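Side-chain contacts in putative acyl-CoA thioester hydrolase YbhC (Escherichia coli K-12, PDB 3GRH), which is a putative thioesterase of the outer membrane that belongs to the pectinesterase family but neither binds pectin nor has pectinesterase activity: residues Ala94-Ala99 against Gln108-Met113; Thr293-Val298 against Ala306-Pro311; Gly165-Met168 against Pro172-Tyr175. One frame throughout, in Å; residues are numbered along the deposited sequence.

Contact 1: Ala94-Ala99 against Gln108-Met113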
loop_
_atom_site.group_PDB
_atom_site.type_symbol
_atom_site.label_atom_id
_atom_site.label_comp_id
_atom_site.label_asym_id
_atom_site.label_seq_id
_atom_site.Cartn_x
_atom_site.Cartn_y
_atom_site.Cartn_z
ATOM N N ALA A 94 -8.952 -2.440 -21.630
ATOM C CA ALA A 94 -10.054 -2.900 -22.456
ATOM C C ALA A 94 -10.806 -4.060 -21.843
ATOM O O ALA A 94 -12.054 -4.169 -21.995
ATOM C CB ALA A 94 -9.516 -3.232 -23.837
ATOM N N ALA A 95 -10.079 -4.988 -21.217
ATOM C CA ALA A 95 -10.704 -6.111 -20.564
ATOM C C ALA A 95 -11.449 -5.656 -19.333
ATOM O O ALA A 95 -12.476 -6.171 -19.034
ATOM C CB ALA A 95 -9.640 -7.179 -20.151
ATOM N N VAL A 96 -10.866 -4.774 -18.538
ATOM C CA VAL A 96 -11.578 -4.195 -17.377
ATOM C C VAL A 96 -12.858 -3.539 -17.795
ATOM O O VAL A 96 -13.874 -3.754 -17.206
ATOM C CB VAL A 96 -10.699 -3.195 -16.606
ATOM C CG1 VAL A 96 -11.506 -2.369 -15.591
ATOM C CG2 VAL A 96 -9.522 -3.916 -15.928
ATOM N N ASP A 97 -12.819 -2.704 -18.853
ATOM C CA ASP A 97 -14.012 -2.116 -19.391
ATOM C C ASP A 97 -15.035 -3.137 -19.808
ATOM O O ASP A 97 -16.186 -2.952 -19.482
ATOM C CB ASP A 97 -13.660 -1.215 -20.560
ATOM C CG ASP A 97 -12.871 0.019 -20.187
ATOM O OD1 ASP A 97 -12.629 0.278 -19.004
ATOM O OD2 ASP A 97 -12.479 0.816 -21.117
ATOM N N ALA A 98 -14.615 -4.241 -20.438
ATOM C CA ALA A 98 -15.566 -5.226 -20.859
ATOM C C ALA A 98 -16.224 -5.905 -19.671
ATOM O O ALA A 98 -17.368 -6.357 -19.789
ATOM C CB ALA A 98 -14.914 -6.296 -21.754
ATOM N N ALA A 99 -15.485 -6.022 -18.576
ATOM C CA ALA A 99 -16.039 -6.585 -17.359
ATOM C C ALA A 99 -17.053 -5.638 -16.739
ATOM O O ALA A 99 -18.148 -6.024 -16.307
ATOM C CB ALA A 99 -14.910 -6.883 -16.346
ATOM N N GLN A 108 -15.802 -11.166 -11.650
ATOM C CA GLN A 108 -15.244 -11.466 -12.956
ATOM C C GLN A 108 -13.784 -11.600 -12.893
ATOM O O GLN A 108 -13.159 -10.892 -12.115
ATOM C CB GLN A 108 -15.603 -10.411 -13.948
ATOM C CG GLN A 108 -17.051 -10.334 -14.022
ATOM C CD GLN A 108 -17.491 -9.396 -15.001
ATOM O OE1 GLN A 108 -17.573 -9.722 -16.181
ATOM N NE2 GLN A 108 -17.851 -8.221 -14.543
ATOM N N TYR A 109 -13.263 -12.541 -13.669
ATOM C CA TYR A 109 -11.869 -12.910 -13.660
ATOM C C TYR A 109 -11.219 -12.599 -14.991
ATOM O O TYR A 109 -11.725 -13.020 -16.027
ATOM C CB TYR A 109 -11.754 -14.403 -13.404
ATOM C CG TYR A 109 -12.200 -14.804 -12.030
ATOM C CD1 TYR A 109 -11.298 -14.899 -11.018
ATOM C CD2 TYR A 109 -13.525 -15.156 -11.794
ATOM C CE1 TYR A 109 -11.696 -15.257 -9.768
ATOM C CE2 TYR A 109 -13.927 -15.556 -10.505
ATOM C CZ TYR A 109 -12.975 -15.551 -9.519
ATOM O OH TYR A 109 -13.225 -15.954 -8.213
ATOM N N ILE A 110 -10.108 -11.862 -14.930
ATOM C CA ILE A 110 -9.363 -11.435 -16.088
ATOM C C ILE A 110 -7.986 -12.021 -15.964
ATOM O O ILE A 110 -7.237 -11.700 -15.055
ATOM C CB ILE A 110 -9.265 -9.906 -16.186
ATOM C CG1 ILE A 110 -10.636 -9.312 -16.287
ATOM C CG2 ILE A 110 -8.403 -9.520 -17.438
ATOM C CD1 ILE A 110 -10.704 -7.765 -16.053
ATOM N N ALA A 111 -7.660 -12.940 -16.851
ATOM C CA ALA A 111 -6.306 -13.552 -16.900
ATOM C C ALA A 111 -5.430 -12.711 -17.770
ATOM O O ALA A 111 -5.902 -12.245 -18.806
ATOM C CB ALA A 111 -6.376 -15.001 -17.435
ATOM N N VAL A 112 -4.177 -12.522 -17.380
ATOM C CA VAL A 112 -3.228 -11.749 -18.176
ATOM C C VAL A 112 -2.017 -12.658 -18.507
ATOM O O VAL A 112 -1.370 -13.212 -17.636
ATOM C CB VAL A 112 -2.752 -10.478 -17.449
ATOM C CG1 VAL A 112 -1.889 -9.711 -18.454
ATOM C CG2 VAL A 112 -3.904 -9.591 -16.974
ATOM N N MET A 113 -1.773 -12.846 -19.809
ATOM C CA MET A 113 -0.707 -13.682 -20.301
ATOM C C MET A 113 0.624 -12.985 -20.109
ATOM O O MET A 113 0.710 -11.772 -20.074
ATOM C CB MET A 113 -0.897 -13.981 -21.788
ATOM C CG MET A 113 -2.059 -14.871 -22.022
ATOM S SD MET A 113 -2.212 -15.384 -23.694
ATOM C CE MET A 113 -0.707 -16.343 -23.961
#

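Contact 2: Thr293-Val298 against Ala306-Pro311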
loop_
_atom_site.group_PDB
_atom_site.type_symbol
_atom_site.label_atom_id
_atom_site.label_comp_id
_atom_site.label_asym_id
_atom_site.label_seq_id
_atom_site.Cartn_x
_atom_site.Cartn_y
_atom_site.Cartn_z
ATOM N N THR A 293 5.102 -10.289 3.570
ATOM C CA THR A 293 5.484 -9.386 2.514
ATOM C C THR A 293 6.910 -8.974 2.744
ATOM O O THR A 293 7.360 -8.762 3.866
ATOM C CB THR A 293 4.478 -8.236 2.414
ATOM O OG1 THR A 293 3.258 -8.815 1.935
ATOM C CG2 THR A 293 4.953 -7.171 1.440
ATOM N N GLU A 294 7.667 -8.841 1.669
ATOM C CA GLU A 294 9.014 -8.292 1.730
ATOM C C GLU A 294 9.012 -6.870 1.280
ATOM O O GLU A 294 8.440 -6.499 0.240
ATOM C CB GLU A 294 9.954 -9.082 0.820
ATOM C CG GLU A 294 11.375 -8.542 0.842
ATOM C CD GLU A 294 12.415 -9.339 0.055
ATOM O OE1 GLU A 294 12.166 -10.451 -0.482
ATOM O OE2 GLU A 294 13.537 -8.806 -0.047
ATOM N N PHE A 295 9.602 -6.016 2.093
ATOM C CA PHE A 295 9.772 -4.618 1.780
ATOM C C PHE A 295 11.255 -4.343 1.545
ATOM O O PHE A 295 12.093 -4.700 2.375
ATOM C CB PHE A 295 9.273 -3.774 2.931
ATOM C CG PHE A 295 7.841 -3.968 3.272
ATOM C CD1 PHE A 295 6.917 -3.176 2.755
ATOM C CD2 PHE A 295 7.470 -4.908 4.183
ATOM C CE1 PHE A 295 5.577 -3.357 3.139
ATOM C CE2 PHE A 295 6.153 -5.141 4.482
ATOM C CZ PHE A 295 5.204 -4.326 3.921
ATOM N N ARG A 296 11.581 -3.788 0.383
ATOM C CA ARG A 296 12.992 -3.508 0.017
ATOM C C ARG A 296 13.151 -2.040 -0.246
ATOM O O ARG A 296 12.433 -1.435 -1.087
ATOM C CB ARG A 296 13.414 -4.288 -1.219
ATOM C CG ARG A 296 14.801 -3.935 -1.759
ATOM C CD ARG A 296 15.865 -4.802 -1.130
ATOM N NE ARG A 296 15.584 -6.228 -1.384
ATOM C CZ ARG A 296 16.365 -7.253 -1.050
ATOM N NH1 ARG A 296 17.557 -7.079 -0.456
ATOM N NH2 ARG A 296 15.951 -8.478 -1.332
ATOM N N VAL A 297 14.097 -1.449 0.493
ATOM C CA VAL A 297 14.520 -0.084 0.231
ATOM C C VAL A 297 15.667 -0.069 -0.734
ATOM O O VAL A 297 16.674 -0.757 -0.464
ATOM C CB VAL A 297 14.944 0.620 1.534
ATOM C CG1 VAL A 297 15.591 2.010 1.184
ATOM C CG2 VAL A 297 13.780 0.808 2.406
ATOM N N VAL A 298 15.554 0.712 -1.812
ATOM C CA VAL A 298 16.617 0.837 -2.829
ATOM C C VAL A 298 17.274 2.183 -2.673
ATOM O O VAL A 298 16.632 3.133 -2.221
ATOM C CB VAL A 298 16.124 0.597 -4.250
ATOM C CG1 VAL A 298 15.593 -0.830 -4.379
ATOM C CG2 VAL A 298 15.006 1.580 -4.636
ATOM N N ALA A 306 15.110 7.358 3.343
ATOM C CA ALA A 306 14.215 6.311 2.929
ATOM C C ALA A 306 13.309 6.038 4.070
ATOM O O ALA A 306 13.729 6.084 5.182
ATOM C CB ALA A 306 14.987 5.033 2.635
ATOM N N TYR A 307 12.045 5.785 3.786
ATOM C CA TYR A 307 11.004 5.581 4.797
ATOM C C TYR A 307 10.023 4.557 4.291
ATOM O O TYR A 307 9.412 4.815 3.283
ATOM C CB TYR A 307 10.208 6.855 5.118
ATOM C CG TYR A 307 11.031 8.111 5.228
ATOM C CD1 TYR A 307 11.699 8.454 6.397
ATOM C CD2 TYR A 307 11.203 8.898 4.104
ATOM C CE1 TYR A 307 12.489 9.611 6.422
ATOM C CE2 TYR A 307 12.036 10.026 4.143
ATOM C CZ TYR A 307 12.642 10.356 5.305
ATOM O OH TYR A 307 13.421 11.533 5.352
ATOM N N VAL A 308 9.829 3.439 4.982
ATOM C CA VAL A 308 8.994 2.424 4.467
ATOM C C VAL A 308 7.533 2.794 4.525
ATOM O O VAL A 308 6.818 2.754 3.546
ATOM C CB VAL A 308 9.222 1.071 5.131
ATOM C CG1 VAL A 308 8.309 -0.008 4.515
ATOM C CG2 VAL A 308 10.734 0.719 4.992
ATOM N N PHE A 309 7.055 3.169 5.724
ATOM C CA PHE A 309 5.638 3.431 5.930
ATOM C C PHE A 309 5.335 4.886 6.193
ATOM O O PHE A 309 5.999 5.532 7.020
ATOM C CB PHE A 309 5.143 2.625 7.152
ATOM C CG PHE A 309 5.163 1.174 6.963
ATOM C CD1 PHE A 309 4.270 0.537 6.114
ATOM C CD2 PHE A 309 6.066 0.442 7.664
ATOM C CE1 PHE A 309 4.378 -0.817 5.899
ATOM C CE2 PHE A 309 6.112 -0.919 7.517
ATOM C CZ PHE A 309 5.279 -1.530 6.625
ATOM N N ALA A 310 4.320 5.428 5.498
ATOM C CA ALA A 310 3.857 6.807 5.705
ATOM C C ALA A 310 2.354 6.856 5.797
ATOM O O ALA A 310 1.648 7.255 4.843
ATOM C CB ALA A 310 4.329 7.666 4.528
ATOM N N PRO A 311 1.837 6.360 6.901
ATOM C CA PRO A 311 0.422 6.343 7.130
ATOM C C PRO A 311 -0.141 7.778 7.372
ATOM O O PRO A 311 0.500 8.637 8.055
ATOM C CB PRO A 311 0.297 5.478 8.372
ATOM C CG PRO A 311 1.543 5.522 9.018
ATOM C CD PRO A 311 2.592 5.816 8.030
#

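Contact 3: Gly165-Met168 against Pro172-Tyr175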
loop_
_atom_site.group_PDB
_atom_site.type_symbol
_atom_site.label_atom_id
_atom_site.label_comp_id
_atom_site.label_asym_id
_atom_site.label_seq_id
_atom_site.Cartn_x
_atom_site.Cartn_y
_atom_site.Cartn_z
ATOM N N GLY A 165 -7.904 7.759 -27.471
ATOM C CA GLY A 165 -9.239 7.637 -26.878
ATOM C C GLY A 165 -9.429 6.475 -25.939
ATOM O O GLY A 165 -10.518 5.949 -25.818
ATOM N N LYS A 166 -8.358 6.098 -25.264
ATOM C CA LYS A 166 -8.422 5.114 -24.220
ATOM C C LYS A 166 -9.503 5.447 -23.195
ATOM O O LYS A 166 -10.241 4.566 -22.736
ATOM C CB LYS A 166 -7.064 5.067 -23.529
ATOM C CG LYS A 166 -6.963 4.006 -22.541
ATOM C CD LYS A 166 -5.547 3.875 -22.033
ATOM C CE LYS A 166 -5.440 2.747 -20.979
ATOM N NZ LYS A 166 -3.963 2.449 -20.672
ATOM N N TYR A 167 -9.554 6.708 -22.799
ATOM C CA TYR A 167 -10.545 7.222 -21.863
ATOM C C TYR A 167 -11.333 8.278 -22.594
ATOM O O TYR A 167 -10.801 9.219 -23.175
ATOM C CB TYR A 167 -9.882 7.822 -20.595
ATOM C CG TYR A 167 -9.033 6.832 -19.877
ATOM C CD1 TYR A 167 -9.596 5.830 -19.101
ATOM C CD2 TYR A 167 -7.644 6.892 -19.948
ATOM C CE1 TYR A 167 -8.833 4.895 -18.518
ATOM C CE2 TYR A 167 -6.863 5.995 -19.317
ATOM C CZ TYR A 167 -7.444 4.977 -18.576
ATOM O OH TYR A 167 -6.687 4.012 -17.976
ATOM N N MET A 168 -12.646 8.063 -22.609
ATOM C CA MET A 168 -13.607 8.953 -23.236
ATOM C C MET A 168 -14.899 8.927 -22.396
ATOM O O MET A 168 -15.166 7.976 -21.688
ATOM C CB MET A 168 -14.003 8.467 -24.630
ATOM C CG MET A 168 -12.896 8.137 -25.566
ATOM S SD MET A 168 -13.544 7.910 -27.211
ATOM C CE MET A 168 -13.766 9.639 -27.761
ATOM N N PRO A 172 -15.988 3.133 -19.290
ATOM C CA PRO A 172 -15.730 2.994 -17.900
ATOM C C PRO A 172 -14.445 3.752 -17.475
ATOM O O PRO A 172 -13.454 3.963 -18.224
ATOM C CB PRO A 172 -15.515 1.463 -17.704
ATOM C CG PRO A 172 -16.345 0.891 -18.822
ATOM C CD PRO A 172 -16.090 1.860 -19.969
ATOM N N ALA A 173 -14.505 4.219 -16.271
ATOM C CA ALA A 173 -13.384 4.846 -15.643
ATOM C C ALA A 173 -13.254 6.268 -16.089
ATOM O O ALA A 173 -12.323 6.973 -15.702
ATOM C CB ALA A 173 -11.985 4.062 -15.834
ATOM N N TRP A 174 -14.180 6.761 -16.910
ATOM C CA TRP A 174 -14.147 8.198 -17.225
ATOM C C TRP A 174 -14.084 9.098 -16.011
ATOM O O TRP A 174 -13.342 10.080 -16.026
ATOM C CB TRP A 174 -15.373 8.597 -18.052
ATOM C CG TRP A 174 -15.370 10.067 -18.384
ATOM C CD1 TRP A 174 -16.169 10.993 -17.902
ATOM C CD2 TRP A 174 -14.405 10.737 -19.204
ATOM N NE1 TRP A 174 -15.836 12.229 -18.418
ATOM C CE2 TRP A 174 -14.729 12.092 -19.211
ATOM C CE3 TRP A 174 -13.296 10.309 -19.932
ATOM C CZ2 TRP A 174 -13.991 13.029 -19.925
ATOM C CZ3 TRP A 174 -12.582 11.242 -20.669
ATOM C CH2 TRP A 174 -12.913 12.565 -20.635
ATOM N N TYR A 175 -14.908 8.814 -15.000
ATOM C CA TYR A 175 -14.969 9.708 -13.862
ATOM C C TYR A 175 -13.591 9.825 -13.203
ATOM O O TYR A 175 -13.242 10.877 -12.634
ATOM C CB TYR A 175 -16.054 9.279 -12.898
ATOM C CG TYR A 175 -15.717 8.121 -12.020
ATOM C CD1 TYR A 175 -15.197 8.324 -10.756
ATOM C CD2 TYR A 175 -16.021 6.832 -12.406
ATOM C CE1 TYR A 175 -14.846 7.252 -9.965
ATOM C CE2 TYR A 175 -15.727 5.728 -11.585
ATOM C CZ TYR A 175 -15.149 5.934 -10.356
ATOM O OH TYR A 175 -14.847 4.845 -9.576
HETATM O O HOH W 1 -13.223 6.450 -19.881
#

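Contact 1: Ala94-Ala99 against Gln108-Met113
Ile110 is the bump here, and the hollow that takes it is floored by Ala95, Val96 and Ala99 on the helix. Its two branches do different jobs. The short one, CG2, rests against Ala95 CB at 3.8 Å. The long one ends in CD1, which noses in over the helix backbone, 3.8 Å from Ala95 O and 3.9 Å from Val96 N. Because Ile110 CG1 stands anti to its own carbonyl carbon (chi1 -60°), that arm reaches forward off the strand, and its tip meets Val96 CG2 at 4.0 Å, the two side chains crossing at about a right angle. Ala95 and Ala99, one helical turn apart, offer only methyls, and this low relief is what lets the isoleucine sink in. The helix runs nearly antiparallel to strand 108-112 as the middle piece of a beta-alpha-beta unit that starts with strand 77-79; as in relatives of the pectinesterase family, it probably caps the N-terminal end of the parallel beta-helix. Beyond Ala99 the fit turns polar. Gln108 lays its amide alongside that methyl and donates from NE2 to Ala99 O, 2.8 Å and 156° at the hydrogen. The donor sits above the carbonyl plane, 46° out of it, whereas Ala99 O lies close to the plane of the glutamine amide. Gln108 OE1 is taken by Lys102 NZ, which fixes the flip of the group. A leucine in place of Gln108 would probably leave Ala99 O without this donor and Lys102 NZ without this acceptor. Phe77, on strand 77-79, touches both Ala99 and Gln108.

Contact 2: Thr293-Val298 against Ala306-Pro311
Phe309 turns the edge of its ring, CE1 and CZ, onto the face of Phe295 in a T-shaped pair, with centroids 5.2 Å apart and planes at 65°. Val308 is tucked in beside the two rings: its CG1 lies over the centre of the Phe309 ring, 3.8 Å above the plane, and also comes to 3.9 Å from Phe295 CD1. With CG1 anti to the backbone N (chi1 -179°), the other methyl of Val308 is left to meet Val297, two residues on from Phe295, CG2 to CG2 at 4.0 Å. The row ends where Val297 CG1 presses on Ala306 CB at 3.4 Å, closer than carbons normally sit, so this end is tight. On the face of Phe295 opposite Phe309 lies Thr293 CG2, so that ring is sandwiched.

Further out, Phe328 stacks on Phe295 while Phe290 meets it edge-to-face, and Phe309 is backed by Phe321 and Ala323. The side chain of Tyr307 leaves the backbone away from strand 294-297; it touches Asp280 and makes a cation-pi contact with Arg340. On that strand's other side Arg296 NH2 forms a salt bridge with Glu294 OE2, 2.8 Å. Apolar side chains gathered inside the coil, alternate ones from strand 294-297 and others from the corner at Val308, with phenylalanines of neighbouring turns stacked, are the interior of a right-handed parallel beta-helix, the fold of carbohydrate esterase family 8.

Contact 3: Gly165-Met168 against Pro172-Tyr175
Water 1 sits between Met168 and Pro172, placed to donate to Met168 O at 3.1 Å and to Pro172 O at 3.0 Å, though not necessarily to both at once, since it has more acceptors around it than protons. It lies in the plane of the Tyr167 ring and in that of Trp174, at the edge of each. The indole carries most of the direct contact: with its CG anti to the backbone N (chi1 180°), Trp174 swings back along the loop until CE3 is 3.2 Å from Met168 C, which sits above the indole plane, offset toward the rim. Tyr167 O stands at the indole's edge, 3.7 Å from CZ3. Residues 165-168 lie in the loop after helix 154-161, and 172-175 lead from that loop into helix 174-181, in an excursion from strand 142-146 of the beta-helix to strand 196-198. Ala173, at the N-cap position of the second helix and with a positive phi, holds its CB 4.2 Å from Tyr167 CE1. Lys166 CG lies over one face of that tyrosine. Tyr167 itself is anchored beyond the loop, its OH hydrogen-bonded to Gln93 OE1 and Thr120 OG1 and its ring stacked with Tyr122.

Contacts 1 and 3 are neighbours on the same side of the chain's centre, with their centres about 16 Å apart. They touch where Asp97 OD1 packs against Pro172 CB at 3.4 Å, and Gln93 ties them further, bonding Asp97 OD1 through NE2 and Tyr167 OH through OE1. Lys166 and Pro172 lean on helix 92-100, on a side other than the one that meets Ile110. Contact 2 lies deeper along the beta-helix, its centre about 30 Å from that of contact 1 and 32 Å from that of contact 3. It alone is near the predicted active site: the Phe309 side chain is about 8 Å from those of Asp280, the predicted nucleophile, and Arg340, a probable substrate-binding residue.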